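Local coordinates for uncharacterized protein AF_1548 (Archaeoglobus fulgidus, PDB 1Y88), which is of unknown function but probably binds DNA and may act as an endonuclease of the restriction-endonuclease-like family, at residues Ala84-Leu87 and Asp88-His92. Sequence-based numbering, arbitrary orientation.
Sequences ARFL and DVEKH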
loop_
_atom_site.group_PDB
_atom_site.type_symbol
_atom_site.label_atom_id
_atom_site.label_comp_id
_atom_site.label_asym_id
_atom_site.label_seq_id
_atom_site.Cartn_x
_atom_site.Cartn_y
_atom_site.Cartn_z
ATOM N N ALA A 84 10.526 -1.086 -1.052
ATOM C CA ALA A 84 10.935 0.138 -0.311
ATOM C C ALA A 84 11.339 -0.163 1.133
ATOM O O ALA A 84 12.311 0.403 1.651
ATOM C CB ALA A 84 9.809 1.194 -0.352
ATOM N N ARG A 85 10.618 -1.069 1.796
ATOM C CA ARG A 85 10.968 -1.502 3.157
ATOM C C ARG A 85 12.361 -2.102 3.182
ATOM O O ARG A 85 13.169 -1.783 4.060
ATOM C CB ARG A 85 9.980 -2.552 3.683
ATOM C CG ARG A 85 8.786 -2.023 4.427
ATOM C CD ARG A 85 7.547 -2.804 3.996
ATOM N NE ARG A 85 6.933 -3.692 4.980
ATOM C CZ ARG A 85 6.106 -4.691 4.649
ATOM N NH1 ARG A 85 5.850 -4.941 3.380
ATOM N NH2 ARG A 85 5.542 -5.454 5.580
ATOM N N PHE A 86 12.609 -3.020 2.242
ATOM C CA PHE A 86 13.927 -3.655 2.109
ATOM C C PHE A 86 15.022 -2.576 1.970
ATOM O O PHE A 86 16.039 -2.600 2.646
ATOM C CB PHE A 86 13.918 -4.599 0.902
ATOM C CG PHE A 86 15.279 -5.122 0.546
ATOM C CD1 PHE A 86 15.898 -6.083 1.349
ATOM C CD2 PHE A 86 15.938 -4.644 -0.578
ATOM C CE1 PHE A 86 17.163 -6.562 1.052
ATOM C CE2 PHE A 86 17.208 -5.113 -0.906
ATOM C CZ PHE A 86 17.839 -6.075 -0.099
ATOM N N LEU A 87 14.815 -1.591 1.100
ATOM C CA LEU A 87 15.859 -0.576 0.919
ATOM C C LEU A 87 16.154 0.161 2.227
ATOM O O LEU A 87 17.314 0.483 2.526
ATOM C CB LEU A 87 15.448 0.413 -0.203
ATOM C CG LEU A 87 15.326 -0.188 -1.587
ATOM C CD1 LEU A 87 14.911 0.905 -2.591
ATOM C CD2 LEU A 87 16.670 -0.820 -2.010
ATOM N N ASP A 88 15.110 0.402 3.021
ATOM C CA ASP A 88 15.270 1.127 4.292
ATOM C C ASP A 88 15.998 0.291 5.383
ATOM O O ASP A 88 16.575 0.877 6.289
ATOM C CB ASP A 88 13.942 1.658 4.821
ATOM C CG ASP A 88 14.127 2.847 5.757
ATOM O OD1 ASP A 88 14.999 3.706 5.480
ATOM O OD2 ASP A 88 13.406 2.922 6.754
ATOM N N VAL A 89 15.954 -1.052 5.292
ATOM C CA VAL A 89 16.626 -1.912 6.303
ATOM C C VAL A 89 17.895 -2.568 5.793
ATOM O O VAL A 89 18.640 -3.158 6.563
ATOM C CB VAL A 89 15.697 -2.988 6.889
ATOM C CG1 VAL A 89 14.489 -2.332 7.496
ATOM C CG2 VAL A 89 15.252 -3.999 5.810
ATOM N N GLU A 90 18.159 -2.407 4.500
ATOM C CA GLU A 90 19.223 -3.152 3.822
ATOM C C GLU A 90 20.574 -3.001 4.511
ATOM O O GLU A 90 21.347 -3.956 4.559
ATOM C CB GLU A 90 19.301 -2.698 2.346
ATOM C CG GLU A 90 20.206 -3.549 1.503
ATOM C CD GLU A 90 20.177 -3.186 0.057
ATOM O OE1 GLU A 90 19.523 -2.186 -0.326
ATOM O OE2 GLU A 90 20.806 -3.926 -0.712
ATOM N N LYS A 91 20.869 -1.804 5.038
ATOM C CA LYS A 91 22.134 -1.533 5.747
ATOM C C LYS A 91 22.360 -2.401 6.991
ATOM O O LYS A 91 23.499 -2.530 7.467
ATOM C CB LYS A 91 22.204 -0.039 6.128
ATOM C CG LYS A 91 21.341 0.291 7.325
ATOM C CD LYS A 91 21.091 1.809 7.478
ATOM C CE LYS A 91 22.367 2.645 7.442
ATOM N NZ LYS A 91 22.048 4.084 7.869
ATOM N N HIS A 92 21.284 -2.997 7.519
ATOM C CA HIS A 92 21.386 -3.963 8.622
ATOM C C HIS A 92 21.893 -5.344 8.192
ATOM O O HIS A 92 22.013 -6.249 9.046
ATOM C CB HIS A 92 20.031 -4.154 9.295
ATOM C CG HIS A 92 19.650 -3.023 10.199
ATOM N ND1 HIS A 92 20.216 -2.844 11.446
ATOM C CD2 HIS A 92 18.784 -1.994 10.025
ATOM C CE1 HIS A 92 19.713 -1.750 12.002
ATOM N NE2 HIS A 92 18.827 -1.229 11.171
HETATM O O HOH W 1 19.289 0.553 4.359
HETATM O O HOH W 2 19.232 0.913 0.510
#
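Glu-90 meets the Phe-86 ring four residues further along the chain: its CB sits over one face, CG leans toward the rim, and the carboxylate hangs past the CE2-CZ edge. The carboxylate plane is turned 35° from the ring plane; CD is 3.7 Å from Phe-86 CE2, and OE2 is 3.7 Å from Phe-86 CZ. Both side chains leave the backbone with CG anti to their own N (chi1 -171° for Glu-90), and the glutamate then runs extended, which brings its carboxylate to that rim. Leu-87 lies alongside Glu-90 and points the same way, its CD2 3.6 Å from OE1. Water 2 gives one hydrogen bond to OE1 and another, 2.8 Å long, to Leu-87 O; water 1 joins that same oxygen to Lys-91 N. In the backbone, Asp-88 N bonds Ala-84 O at 3.1 Å in the alpha-helical pattern. Val-89 N is shared between Phe-86 O, an i to i+3 bond from 64° above the carbonyl plane, and, weakly, Arg-85 O; Glu-90 N also bonds Phe-86 O weakly. Val-89 CG2 rests 3.5 Å from Arg-85 O. Asp-88 turns elsewhere, its carboxylate taking the backbone N-H groups of Cys-45 and Val-46, and Leu-87 packs on Leu-87 of the second subunit. An alanine in place of Glu-90 would probably bare the CE2-CZ rim and the flank of Leu-87 CD2, and cost water 2 its carboxylate acceptor. The glutamate thus sets its methylenes on the ring face and its carboxylate at the rim, while water 2 links OE1 to Leu-87 O, so the charged end is tied to the backbone through solvent.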